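Local coordinates for protein gamma-glutamyltranspeptidase (Ggt) (Helicobacter pylori 26695, PDB 5BPK) that probably catalyses, as expected of a gamma-glutamyltranspeptidase of the N-terminal-nucleophile family, the release of gamma-glutamyl groups from glutathione and their transfer to water or acceptor amino acids, at residues I172-A177 with Y205-L210; S127-L132 with F187-S192; I312-E317 with K351-I356; L289-N294 with D341-K346; K105-A110 with G249-E254. All blocks are in the same frame, centred on the assembly; numbering follows the deposited sequence.

Contact 1: I172-A177 with Y205-L210; sequences ISQRQA and YQEGDL. With EDO (1,2-ethanediol), chain G.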
# COMPACT_ATOMS: atom_id res chain seq x y z
N ILE A 172 -4.58 -19.62 13.96
CA ILE A 172 -3.60 -18.54 14.06
C ILE A 172 -2.22 -19.08 13.67
O ILE A 172 -1.80 -20.13 14.16
CB ILE A 172 -3.56 -17.94 15.50
CG1 ILE A 172 -4.87 -17.22 15.85
CG2 ILE A 172 -2.38 -16.98 15.65
CD1 ILE A 172 -5.16 -16.00 15.00
N SER A 173 -1.53 -18.39 12.77
CA SER A 173 -0.20 -18.80 12.33
C SER A 173 0.84 -18.35 13.35
O SER A 173 0.53 -17.56 14.25
CB SER A 173 0.12 -18.20 10.95
OG SER A 173 0.26 -16.79 11.01
N GLN A 174 2.06 -18.86 13.21
CA GLN A 174 3.18 -18.41 14.04
C GLN A 174 3.35 -16.90 13.94
O GLN A 174 3.49 -16.22 14.95
CB GLN A 174 4.50 -19.10 13.65
CG GLN A 174 5.68 -18.67 14.53
CD GLN A 174 7.01 -19.21 14.05
OE1 GLN A 174 7.09 -20.27 13.44
NE2 GLN A 174 8.08 -18.47 14.34
N ARG A 175 3.35 -16.39 12.71
CA ARG A 175 3.58 -14.96 12.48
C ARG A 175 2.45 -14.13 13.08
O ARG A 175 2.71 -13.09 13.67
CB ARG A 175 3.76 -14.65 10.99
CG ARG A 175 4.03 -13.17 10.67
CD ARG A 175 5.22 -12.60 11.44
NE ARG A 175 5.43 -11.18 11.17
CZ ARG A 175 6.02 -10.32 12.00
NH1 ARG A 175 6.48 -10.71 13.19
NH2 ARG A 175 6.14 -9.04 11.64
N GLN A 176 1.21 -14.61 12.95
CA GLN A 176 0.07 -13.91 13.54
C GLN A 176 0.12 -13.90 15.07
O GLN A 176 -0.20 -12.89 15.68
CB GLN A 176 -1.24 -14.51 13.05
CG GLN A 176 -1.54 -14.21 11.59
CD GLN A 176 -2.74 -14.96 11.04
OE1 GLN A 176 -3.10 -16.03 11.52
NE2 GLN A 176 -3.36 -14.40 10.00
N ALA A 177 0.52 -15.02 15.67
CA ALA A 177 0.75 -15.05 17.12
C ALA A 177 1.74 -13.94 17.50
O ALA A 177 1.53 -13.25 18.49
CB ALA A 177 1.27 -16.40 17.58
N TYR A 205 -4.26 -15.05 22.32
CA TYR A 205 -4.32 -16.04 21.23
C TYR A 205 -2.91 -16.53 20.93
O TYR A 205 -1.96 -15.74 20.91
CB TYR A 205 -4.96 -15.45 19.97
CG TYR A 205 -6.46 -15.50 19.99
CD1 TYR A 205 -7.14 -16.70 19.76
CD2 TYR A 205 -7.22 -14.36 20.24
CE1 TYR A 205 -8.51 -16.75 19.79
CE2 TYR A 205 -8.60 -14.41 20.27
CZ TYR A 205 -9.24 -15.61 20.05
OH TYR A 205 -10.62 -15.67 20.08
N GLN A 206 -2.79 -17.84 20.73
CA GLN A 206 -1.52 -18.51 20.51
C GLN A 206 -1.54 -19.22 19.17
O GLN A 206 -2.61 -19.46 18.58
CB GLN A 206 -1.26 -19.54 21.61
CG GLN A 206 -1.29 -18.97 23.02
CD GLN A 206 -0.15 -18.01 23.29
OE1 GLN A 206 0.81 -17.92 22.51
NE2 GLN A 206 -0.23 -17.30 24.41
N GLU A 207 -0.35 -19.56 18.69
CA GLU A 207 -0.21 -20.29 17.43
C GLU A 207 -1.04 -21.57 17.45
O GLU A 207 -0.93 -22.37 18.39
CB GLU A 207 1.26 -20.62 17.16
CG GLU A 207 1.50 -21.33 15.82
CD GLU A 207 2.96 -21.70 15.57
OE1 GLU A 207 3.86 -21.21 16.30
OE2 GLU A 207 3.21 -22.48 14.64
N GLY A 208 -1.87 -21.75 16.43
CA GLY A 208 -2.72 -22.93 16.30
C GLY A 208 -4.13 -22.79 16.86
O GLY A 208 -4.97 -23.64 16.59
N ASP A 209 -4.39 -21.74 17.64
CA ASP A 209 -5.73 -21.49 18.17
C ASP A 209 -6.68 -21.13 17.04
O ASP A 209 -6.29 -20.45 16.11
CB ASP A 209 -5.76 -20.32 19.17
CG ASP A 209 -5.18 -20.66 20.53
OD1 ASP A 209 -5.00 -21.86 20.86
OD2 ASP A 209 -4.92 -19.71 21.29
N LEU A 210 -7.93 -21.58 17.16
CA LEU A 210 -8.99 -21.21 16.23
C LEU A 210 -9.46 -19.79 16.55
O LEU A 210 -9.89 -19.50 17.67
CB LEU A 210 -10.17 -22.19 16.34
CG LEU A 210 -11.22 -22.07 15.24
CD1 LEU A 210 -10.65 -22.52 13.90
CD2 LEU A 210 -12.47 -22.86 15.59
C1 EDO G . -2.95 -10.41 22.09
O1 EDO G . -2.10 -10.84 23.16
C2 EDO G . -3.39 -11.62 21.30
O2 EDO G . -4.39 -12.36 21.98
O HOH W 1 0.00 -13.98 20.75
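Ile-172 is held at both ends of its backbone by the type II turn Gln-206 to Asp-209. Its N donates to Asp-209 O at 2.9 Å, and its O takes Gly-208 N at 2.8 Å, just past the antiparallel pair of strands 170-171 and 210-211. This is the tight part: Ile-172 CG1 lies 3.5 Å from Asp-209 O, and Ala-177 CB packs against Glu-207 N at 3.7 Å. Asp-209 OD2 is met by Gln-206 N from above the carboxylate plane and also pairs with Lys-199. The exposed side is looser. Glu-207, extended with CG anti to N (chi1 -177°), lays OE1 3.4 Å from Gln-174 CB, while the Gln-174 amide bonds instead to Glu-178. Water 1 bridges Ala-177 O and Tyr-205 O, and Tyr-205 N donates to a 1,2-ethanediol, probably from the crystallisation liquor. Ser-173 and Gln-176 form the capping box that starts helix 174-187. Directional hold across the contact thus comes from main-chain atoms; the outer polar side chains add mainly van der Waals contact.

Contact 2: S127-L132 with F187-S192; sequences SEDGYL and FLKYSS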
# COMPACT_ATOMS: atom_id res chain seq x y z
N SER A 127 -2.63 10.49 17.26
CA SER A 127 -2.75 10.17 15.83
C SER A 127 -2.51 8.68 15.52
O SER A 127 -2.60 8.26 14.35
CB SER A 127 -1.76 11.03 15.02
OG SER A 127 -0.42 10.58 15.13
N GLU A 128 -2.22 7.89 16.56
CA GLU A 128 -1.75 6.50 16.39
C GLU A 128 -2.66 5.43 17.00
O GLU A 128 -2.94 4.42 16.37
CB GLU A 128 -0.35 6.34 17.00
CG GLU A 128 0.74 7.16 16.33
CD GLU A 128 2.12 6.90 16.92
OE1 GLU A 128 2.43 5.74 17.26
OE2 GLU A 128 2.92 7.86 17.04
N ASP A 129 -3.07 5.64 18.26
CA ASP A 129 -3.87 4.68 19.02
C ASP A 129 -5.26 5.27 19.26
O ASP A 129 -5.40 6.40 19.74
CB ASP A 129 -3.24 4.39 20.39
CG ASP A 129 -1.90 3.67 20.31
OD1 ASP A 129 -1.47 3.25 19.20
OD2 ASP A 129 -1.26 3.52 21.39
N GLY A 130 -6.30 4.49 18.95
CA GLY A 130 -7.67 4.85 19.30
C GLY A 130 -8.50 5.50 18.21
O GLY A 130 -8.12 5.51 17.04
N TYR A 131 -9.61 6.09 18.63
CA TYR A 131 -10.72 6.42 17.75
C TYR A 131 -10.54 7.72 16.94
O TYR A 131 -11.05 7.84 15.83
CB TYR A 131 -12.03 6.48 18.54
CG TYR A 131 -12.52 5.13 19.05
CD1 TYR A 131 -11.89 4.47 20.11
CD2 TYR A 131 -13.63 4.51 18.47
CE1 TYR A 131 -12.35 3.24 20.58
CE2 TYR A 131 -14.09 3.28 18.93
CZ TYR A 131 -13.45 2.65 19.98
OH TYR A 131 -13.91 1.44 20.44
N LEU A 132 -9.80 8.68 17.50
CA LEU A 132 -9.53 9.95 16.82
C LEU A 132 -8.50 9.78 15.69
O LEU A 132 -8.42 10.61 14.79
CB LEU A 132 -9.03 11.01 17.81
CG LEU A 132 -9.20 12.45 17.30
CD1 LEU A 132 -10.67 12.78 17.06
CD2 LEU A 132 -8.58 13.46 18.27
N PHE A 187 -4.18 -3.15 22.11
CA PHE A 187 -5.53 -3.72 22.18
C PHE A 187 -6.14 -3.52 23.56
O PHE A 187 -7.33 -3.24 23.69
CB PHE A 187 -5.53 -5.22 21.93
CG PHE A 187 -5.19 -5.65 20.53
CD1 PHE A 187 -5.69 -4.98 19.42
CD2 PHE A 187 -4.45 -6.79 20.33
CE1 PHE A 187 -5.40 -5.44 18.14
CE2 PHE A 187 -4.15 -7.24 19.06
CZ PHE A 187 -4.63 -6.57 17.97
N LEU A 188 -5.32 -3.66 24.59
CA LEU A 188 -5.80 -3.61 25.97
C LEU A 188 -6.28 -2.21 26.38
O LEU A 188 -6.90 -2.06 27.44
CB LEU A 188 -4.74 -4.14 26.94
CG LEU A 188 -4.59 -5.66 26.99
CD1 LEU A 188 -3.27 -6.07 27.60
CD2 LEU A 188 -5.76 -6.32 27.74
N LYS A 189 -6.00 -1.20 25.56
CA LYS A 189 -6.55 0.13 25.78
C LYS A 189 -8.04 0.28 25.45
O LYS A 189 -8.66 1.27 25.87
CB LYS A 189 -5.78 1.17 24.97
CG LYS A 189 -4.31 1.30 25.33
CD LYS A 189 -3.66 2.36 24.46
CE LYS A 189 -2.19 2.51 24.71
NZ LYS A 189 -1.68 3.76 24.05
N TYR A 190 -8.60 -0.68 24.70
CA TYR A 190 -9.95 -0.56 24.13
C TYR A 190 -10.82 -1.75 24.49
O TYR A 190 -10.45 -2.90 24.22
CB TYR A 190 -9.87 -0.35 22.60
CG TYR A 190 -8.92 0.78 22.32
CD1 TYR A 190 -9.25 2.08 22.68
CD2 TYR A 190 -7.66 0.54 21.80
CE1 TYR A 190 -8.36 3.11 22.50
CE2 TYR A 190 -6.76 1.56 21.61
CZ TYR A 190 -7.12 2.84 21.97
OH TYR A 190 -6.21 3.85 21.79
N SER A 191 -11.95 -1.47 25.15
CA SER A 191 -12.88 -2.53 25.54
C SER A 191 -13.35 -3.34 24.33
O SER A 191 -13.51 -4.54 24.43
CB SER A 191 -14.06 -1.98 26.34
OG SER A 191 -14.72 -0.96 25.64
N SER A 192 -13.57 -2.68 23.18
CA SER A 192 -13.98 -3.37 21.97
C SER A 192 -12.94 -4.41 21.52
O SER A 192 -13.28 -5.58 21.32
CB SER A 192 -14.22 -2.36 20.86
OG SER A 192 -13.04 -1.62 20.62
O HOH W 2 -13.71 0.37 22.98
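Tyr-131 turns the edge of its ring toward the face of Tyr-190 in an offset edge-to-face pair, centroids 6.0 Å apart and planes at 72°. The closest carbons are Tyr-131 CE1 and Tyr-190 CD1, at 3.9 Å, with CD1 near the plane of the Tyr-131 ring. Lys-189 CB sits 3.5 Å above one face of Tyr-190, toward its rim. The phenol end of that ring runs up to the backbone of Gly-130, whose CA is 3.4 Å from Tyr-190 CZ. Tyr-190 OH is also close to Gly-130 N, but the angle is too poor for a hydrogen bond.

Within the fold, the long loop between strand 97-102 and helix 139-150 here meets the type I turn Phe-187 to Tyr-190 that joins helices 174-187 and 191-196. The Asp-129 side chain is about 14 Å from the bound dihydrooxazolyl amino acid.

Lys-189, extended throughout, crosses Asp-129 at about a right angle and brings NZ to the anti lone pair of OD2 at 2.7 Å. Asp-129 OD1 has its own salt bridge to Arg-186, so two cations share the carboxylate and probably favour its charged form. Farther along, Tyr-131 OH bonds to Asp-243 and receives a 2.8 Å hydrogen bond from water 2, and that water accepts from Ser-192 N. Ser-192 OG bonds to Ser-29 O of the other chain.

Contact 3: I312-E317 with K351-I356; sequences IHIAAE and KIFDTI
Just ahead of Ile-356, which packs on His-313 and Glu-317, the carbonyl oxygen of Ile-352 is gripped by two donors of one residue. Thr-355 OG1 gives it a 2.7 Å bond in the carbonyl plane, on a lone pair, and Thr-355 N a longer one of 3.0 Å. Ile-356 N bonds to Phe-353 O, and the Ile-356 side chain points toward helix 309-329.

The three carbons beyond CB of Ile-356 all find partners there. CG2, anti to the backbone N, comes within 3.5 Å of His-313 NE2, approaching the imidazole obliquely as the two side chains slide past each other. CG1 rests 3.9 Å from Glu-317 CB, and CD1 reaches in to 3.9 Å from Ile-314 O. Beside this, Ile-314 CG2 meets the edge of the Phe-353 ring at CE1, 4.1 Å away and near the ring plane. Val-295 of helix 285-296 touches Phe-353 and Ile-356 as well, making this a three-helix junction.

Glu-317 bends at chi2 (-53°), carrying its carboxylate away to Arg-320 and to Thr-362 N. His-313 ND1 bonds to Tyr-153 OH of the other chain. No hydrogen bond crosses between the two segments: the contact is apolar, with its polar ends satisfied elsewhere. The bond from His-313 NE2 to Gln-357 O suggests that NE2 carries a hydrogen, beside the methyl of Ile-356.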
# COMPACT_ATOMS: atom_id res chain seq x y z
N ILE A 312 23.45 1.76 -7.86
CA ILE A 312 22.80 2.06 -6.57
C ILE A 312 22.89 3.57 -6.29
O ILE A 312 21.91 4.19 -5.83
CB ILE A 312 23.43 1.24 -5.43
CG1 ILE A 312 23.16 -0.25 -5.63
CG2 ILE A 312 22.94 1.71 -4.05
CD1 ILE A 312 23.96 -1.16 -4.73
N HIS A 313 24.06 4.15 -6.57
CA HIS A 313 24.31 5.59 -6.40
C HIS A 313 23.34 6.45 -7.22
O HIS A 313 22.71 7.37 -6.70
CB HIS A 313 25.77 5.90 -6.77
CG HIS A 313 26.12 7.36 -6.72
ND1 HIS A 313 25.75 8.18 -5.68
CD2 HIS A 313 26.84 8.12 -7.57
CE1 HIS A 313 26.22 9.39 -5.90
NE2 HIS A 313 26.89 9.39 -7.04
N ILE A 314 23.19 6.12 -8.50
CA ILE A 314 22.27 6.88 -9.35
C ILE A 314 20.84 6.80 -8.81
O ILE A 314 20.15 7.83 -8.66
CB ILE A 314 22.32 6.38 -10.81
CG1 ILE A 314 23.68 6.72 -11.43
CG2 ILE A 314 21.21 7.00 -11.63
CD1 ILE A 314 23.98 5.99 -12.72
N ALA A 315 20.39 5.59 -8.49
CA ALA A 315 19.05 5.39 -7.91
C ALA A 315 18.86 6.14 -6.60
O ALA A 315 17.82 6.77 -6.38
CB ALA A 315 18.77 3.90 -7.70
N ALA A 316 19.85 6.04 -5.71
CA ALA A 316 19.75 6.63 -4.38
C ALA A 316 19.71 8.16 -4.43
O ALA A 316 19.00 8.79 -3.65
CB ALA A 316 20.90 6.14 -3.48
N GLU A 317 20.51 8.76 -5.31
CA GLU A 317 20.45 10.22 -5.47
C GLU A 317 19.11 10.68 -6.07
O GLU A 317 18.57 11.72 -5.67
CB GLU A 317 21.63 10.75 -6.26
CG GLU A 317 22.98 10.53 -5.57
CD GLU A 317 22.99 11.08 -4.14
OE1 GLU A 317 22.97 12.31 -4.00
OE2 GLU A 317 22.98 10.27 -3.18
N LYS A 351 17.74 17.03 -15.49
CA LYS A 351 18.40 18.02 -14.63
C LYS A 351 18.89 17.40 -13.31
O LYS A 351 20.00 17.68 -12.86
CB LYS A 351 17.47 19.20 -14.34
CG LYS A 351 17.33 20.15 -15.51
CD LYS A 351 16.40 21.33 -15.23
CE LYS A 351 16.08 22.06 -16.54
NZ LYS A 351 15.29 23.31 -16.33
N ILE A 352 18.06 16.56 -12.72
CA ILE A 352 18.46 15.82 -11.53
C ILE A 352 19.66 14.91 -11.84
O ILE A 352 20.69 14.96 -11.16
CB ILE A 352 17.31 14.96 -10.95
CG1 ILE A 352 16.14 15.84 -10.49
CG2 ILE A 352 17.83 14.11 -9.78
CD1 ILE A 352 14.87 15.05 -10.10
N PHE A 353 19.52 14.11 -12.89
CA PHE A 353 20.59 13.20 -13.29
C PHE A 353 21.94 13.93 -13.46
O PHE A 353 22.97 13.45 -12.99
CB PHE A 353 20.22 12.46 -14.57
CG PHE A 353 21.27 11.49 -15.02
CD1 PHE A 353 21.40 10.26 -14.40
CD2 PHE A 353 22.15 11.83 -16.04
CE1 PHE A 353 22.37 9.37 -14.79
CE2 PHE A 353 23.12 10.94 -16.45
CZ PHE A 353 23.24 9.71 -15.83
N ASP A 354 21.91 15.10 -14.09
CA ASP A 354 23.15 15.83 -14.41
C ASP A 354 23.87 16.35 -13.16
O ASP A 354 25.06 16.68 -13.24
CB ASP A 354 22.86 16.97 -15.40
CG ASP A 354 22.55 16.48 -16.82
OD1 ASP A 354 22.85 15.31 -17.16
OD2 ASP A 354 22.01 17.28 -17.62
N THR A 355 23.17 16.42 -12.02
CA THR A 355 23.80 16.81 -10.75
C THR A 355 24.51 15.65 -10.03
O THR A 355 25.25 15.86 -9.06
CB THR A 355 22.78 17.45 -9.75
OG1 THR A 355 21.86 16.45 -9.27
CG2 THR A 355 22.01 18.59 -10.41
N ILE A 356 24.29 14.42 -10.50
CA ILE A 356 24.86 13.26 -9.85
C ILE A 356 26.32 13.12 -10.27
O ILE A 356 26.63 12.99 -11.45
CB ILE A 356 24.06 11.98 -10.16
CG1 ILE A 356 22.59 12.17 -9.79
CG2 ILE A 356 24.66 10.79 -9.41
CD1 ILE A 356 21.69 11.05 -10.21

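Contact 4: L289-N294 with D341-K346; sequences LIQILN and DKLINK
Asn-294 and Ile-290, on helix 285-296, meet the bend between helices 340-343 and 346-354. Helix 285-296 belongs to the helical layer that packs on the antiparallel sheet of this Ntn-hydrolase fold, and Ile-290 touches strands 262-271 and 274-278.

The apolar part is small: Ile-290 CG2 lies 3.7 Å from Ile-344 CB, and both side chains rest on Val-267. Gln-291 adds its aliphatic stem, CG standing 3.5 Å from Leu-343 O, while its amide is engaged by His-288 and Asp-325.

The hydrogen bonds centre on the buried amide of Asn-294. Lys-346 NZ donates to OD1 at 2.8 Å, 43° out of the carbonyl plane; a turn at chi4 (-74°) brings the ammonium group round, and Ser-270 O and Glu-297 hold it too. The amide nitrogen, ND2, makes a weak bond to Ile-344 O. Asn-345 caps helix 346-354 through Tyr-348 N.

Water 3 ties the bend to Asn-294. It accepts from Asn-294 ND2 at 2.9 Å and donates both to Leu-343 O at 2.7 Å and to Asn-345 O at 2.8 Å.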
# COMPACT_ATOMS: atom_id res chain seq x y z
N LEU A 289 7.65 7.21 -8.13
CA LEU A 289 8.10 6.00 -8.82
C LEU A 289 8.55 6.37 -10.22
O LEU A 289 9.64 6.04 -10.65
CB LEU A 289 6.96 4.98 -8.89
CG LEU A 289 7.15 3.80 -9.83
CD1 LEU A 289 8.40 3.03 -9.45
CD2 LEU A 289 5.88 2.93 -9.82
N ILE A 290 7.70 7.13 -10.92
CA ILE A 290 7.98 7.50 -12.31
C ILE A 290 9.13 8.51 -12.38
O ILE A 290 9.99 8.42 -13.26
CB ILE A 290 6.69 8.05 -12.98
CG1 ILE A 290 5.73 6.88 -13.24
CG2 ILE A 290 6.99 8.81 -14.28
CD1 ILE A 290 4.31 7.29 -13.52
N GLN A 291 9.14 9.46 -11.45
CA GLN A 291 10.24 10.43 -11.32
C GLN A 291 11.60 9.73 -11.17
O GLN A 291 12.56 10.07 -11.87
CB GLN A 291 9.98 11.34 -10.10
CG GLN A 291 11.05 12.39 -9.82
CD GLN A 291 10.74 13.24 -8.60
OE1 GLN A 291 9.77 12.99 -7.87
NE2 GLN A 291 11.57 14.24 -8.35
N ILE A 292 11.68 8.76 -10.27
CA ILE A 292 12.96 8.10 -9.96
C ILE A 292 13.42 7.24 -11.15
O ILE A 292 14.58 7.28 -11.56
CB ILE A 292 12.87 7.27 -8.65
CG1 ILE A 292 12.66 8.19 -7.45
CG2 ILE A 292 14.13 6.47 -8.43
CD1 ILE A 292 12.07 7.49 -6.23
N LEU A 293 12.50 6.48 -11.72
CA LEU A 293 12.76 5.77 -12.98
C LEU A 293 13.24 6.71 -14.09
O LEU A 293 14.16 6.37 -14.84
CB LEU A 293 11.52 4.99 -13.44
CG LEU A 293 11.22 3.71 -12.64
CD1 LEU A 293 9.89 3.08 -13.04
CD2 LEU A 293 12.35 2.66 -12.77
N ASN A 294 12.60 7.88 -14.22
CA ASN A 294 13.02 8.86 -15.22
C ASN A 294 14.47 9.25 -15.04
O ASN A 294 15.18 9.39 -16.02
CB ASN A 294 12.19 10.15 -15.21
CG ASN A 294 10.78 9.98 -15.77
OD1 ASN A 294 10.49 9.05 -16.52
ND2 ASN A 294 9.92 10.95 -15.44
N ASP A 341 2.65 16.75 -13.21
CA ASP A 341 3.22 16.82 -14.55
C ASP A 341 4.65 17.34 -14.54
O ASP A 341 5.47 16.87 -15.33
CB ASP A 341 2.35 17.71 -15.47
CG ASP A 341 1.07 17.01 -15.93
OD1 ASP A 341 0.93 15.78 -15.74
OD2 ASP A 341 0.21 17.69 -16.52
N LYS A 342 4.96 18.29 -13.67
CA LYS A 342 6.34 18.80 -13.55
C LYS A 342 7.27 17.76 -12.93
O LYS A 342 8.40 17.60 -13.36
CB LYS A 342 6.39 20.11 -12.75
CG LYS A 342 5.75 21.30 -13.47
CD LYS A 342 5.74 22.53 -12.58
CE LYS A 342 5.05 23.70 -13.26
NZ LYS A 342 5.11 24.92 -12.39
N LEU A 343 6.78 17.05 -11.91
CA LEU A 343 7.59 16.05 -11.22
C LEU A 343 7.93 14.84 -12.10
O LEU A 343 9.00 14.25 -11.93
CB LEU A 343 6.91 15.61 -9.91
CG LEU A 343 6.84 16.66 -8.80
CD1 LEU A 343 5.94 16.17 -7.68
CD2 LEU A 343 8.24 17.06 -8.25
N ILE A 344 7.04 14.48 -13.03
CA ILE A 344 7.27 13.34 -13.92
C ILE A 344 7.82 13.76 -15.28
O ILE A 344 7.96 12.92 -16.17
CB ILE A 344 6.01 12.42 -14.09
CG1 ILE A 344 4.87 13.11 -14.86
CG2 ILE A 344 5.53 11.95 -12.73
CD1 ILE A 344 3.65 12.22 -15.11
N ASN A 345 8.13 15.04 -15.44
CA ASN A 345 8.71 15.55 -16.69
C ASN A 345 10.13 15.00 -16.86
O ASN A 345 10.95 15.13 -15.97
CB ASN A 345 8.74 17.08 -16.66
CG ASN A 345 9.28 17.69 -17.92
OD1 ASN A 345 10.48 17.87 -18.07
ND2 ASN A 345 8.39 18.07 -18.82
N LYS A 346 10.40 14.40 -18.02
CA LYS A 346 11.73 13.84 -18.25
C LYS A 346 12.85 14.88 -18.29
O LYS A 346 13.97 14.55 -17.95
CB LYS A 346 11.75 12.95 -19.50
CG LYS A 346 10.97 11.64 -19.30
CD LYS A 346 11.12 10.70 -20.47
CE LYS A 346 10.26 9.47 -20.31
NZ LYS A 346 10.75 8.49 -19.30
O HOH W 3 10.70 13.26 -13.85

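Contact 5: K105-A110 with G249-E254; sequences KAPLKA and GIITKE
Pro-107 and Ile-251 bring the two backbones closest, with their CA atoms 5.8 Å apart. Pro-107 opens a type I turn closed by Ala-110 N on Pro-107 O (2.9 Å), and it packs on the lead-in to helix 253-257, whose N-cap is Thr-252. The long loop after strand 97-102 is thus laid against the start of a helix, with Asp-255 taking both Leu-108 N and Thr-252 N. No hydrogen bond runs directly between the two segments.

Ile-250 points into the turn. Its CG1 lies between backbone N and carbonyl carbon (chi1 59°), which swings CD1 to 3.7 Å from Ala-110 N and puts CG1 by the proline. Ile-251 CG1 in turn meets Pro-107 CG at 3.6 Å. Lys-109, kinked along its chain, points tip to tip at Thr-252, but NZ is poorly angled for a bond to OG1. Leu-108 crosses Glu-254 at about a right angle, with Leu-108 CD1 3.7 Å from Glu-254 CD.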
# COMPACT_ATOMS: atom_id res chain seq x y z
N LYS A 105 -11.07 9.43 4.29
CA LYS A 105 -11.21 10.88 4.37
C LYS A 105 -11.12 11.35 5.81
O LYS A 105 -11.66 10.69 6.72
CB LYS A 105 -12.57 11.31 3.82
CG LYS A 105 -12.77 11.04 2.35
CD LYS A 105 -14.24 11.11 1.95
CE LYS A 105 -14.88 12.48 2.14
NZ LYS A 105 -16.33 12.48 1.74
N ALA A 106 -10.53 12.52 6.01
CA ALA A 106 -10.61 13.16 7.32
C ALA A 106 -12.08 13.42 7.61
O ALA A 106 -12.80 13.87 6.72
CB ALA A 106 -9.80 14.45 7.35
N PRO A 107 -12.54 13.17 8.85
CA PRO A 107 -13.95 13.38 9.12
C PRO A 107 -14.36 14.85 9.02
O PRO A 107 -13.50 15.75 9.04
CB PRO A 107 -14.11 12.86 10.56
CG PRO A 107 -13.02 11.87 10.71
CD PRO A 107 -11.87 12.46 9.96
N LEU A 108 -15.66 15.08 8.95
CA LEU A 108 -16.21 16.43 8.78
C LEU A 108 -15.79 17.36 9.91
O LEU A 108 -15.64 18.57 9.70
CB LEU A 108 -17.74 16.37 8.70
CG LEU A 108 -18.30 15.91 7.35
CD1 LEU A 108 -19.71 15.31 7.49
CD2 LEU A 108 -18.27 17.07 6.37
N LYS A 109 -15.60 16.81 11.11
CA LYS A 109 -15.20 17.61 12.27
C LYS A 109 -13.68 17.73 12.43
O LYS A 109 -13.21 18.33 13.38
CB LYS A 109 -15.88 17.08 13.54
CG LYS A 109 -17.38 17.41 13.59
CD LYS A 109 -18.30 16.20 13.41
CE LYS A 109 -19.24 16.35 12.20
NZ LYS A 109 -19.80 15.04 11.73
N ALA A 110 -12.91 17.18 11.49
CA ALA A 110 -11.46 17.28 11.53
C ALA A 110 -10.98 18.72 11.38
O ALA A 110 -11.59 19.53 10.68
CB ALA A 110 -10.85 16.43 10.42
N GLY A 249 -13.92 9.76 19.63
CA GLY A 249 -13.75 9.87 18.18
C GLY A 249 -14.76 10.83 17.60
O GLY A 249 -15.66 11.30 18.30
N ILE A 250 -14.66 11.08 16.29
CA ILE A 250 -15.50 12.08 15.64
C ILE A 250 -16.26 11.62 14.38
O ILE A 250 -17.02 12.39 13.80
CB ILE A 250 -14.69 13.36 15.31
CG1 ILE A 250 -13.50 13.07 14.40
CG2 ILE A 250 -14.21 14.04 16.59
CD1 ILE A 250 -12.89 14.34 13.79
N ILE A 251 -16.09 10.36 13.97
CA ILE A 251 -16.79 9.86 12.79
C ILE A 251 -18.27 9.64 13.13
O ILE A 251 -18.60 9.05 14.16
CB ILE A 251 -16.17 8.57 12.23
CG1 ILE A 251 -14.76 8.88 11.73
CG2 ILE A 251 -17.03 7.99 11.10
CD1 ILE A 251 -13.94 7.66 11.41
N THR A 252 -19.13 10.14 12.25
CA THR A 252 -20.57 10.11 12.44
C THR A 252 -21.27 9.42 11.27
O THR A 252 -20.66 9.13 10.24
CB THR A 252 -21.13 11.54 12.51
OG1 THR A 252 -20.91 12.21 11.26
CG2 THR A 252 -20.47 12.34 13.64
N LYS A 253 -22.57 9.20 11.43
CA LYS A 253 -23.38 8.69 10.33
C LYS A 253 -23.32 9.60 9.09
O LYS A 253 -23.42 9.12 7.97
CB LYS A 253 -24.84 8.49 10.78
CG LYS A 253 -25.03 7.28 11.66
CD LYS A 253 -26.49 7.07 12.02
CE LYS A 253 -26.94 8.03 13.11
NZ LYS A 253 -28.30 7.70 13.61
N GLU A 254 -23.16 10.91 9.30
CA GLU A 254 -23.05 11.85 8.19
C GLU A 254 -21.75 11.63 7.41
O GLU A 254 -21.76 11.66 6.17
CB GLU A 254 -23.12 13.30 8.67
CG GLU A 254 -23.28 14.30 7.51
CD GLU A 254 -23.33 15.76 7.95
OE1 GLU A 254 -23.25 16.04 9.17
OE2 GLU A 254 -23.46 16.63 7.06

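Overall arrangement
The five contacts fall into two groups. Contacts 3 and 4, with centres 13 Å apart, touch through Ile-352 and Gln-291 and alternate along the chain, joining helices 285-296, 309-329, 340-343 and 346-354. Contacts 1, 2 and 5 form the other group. Contacts 2 and 5, 17 Å between centres, touch where Leu-132 meets Ile-250; contact 1 stands 22 Å from contact 2 by centres, without touching, though the two cross along the chain and are linked by helix 174-187. Contact 5 closes the long loop in which 1 and 2 lie nested; 3 and 4 follow later. Contacts 1 and 4 lie on opposite sides of the chain's centre, so the two groups occupy separate parts of this chain.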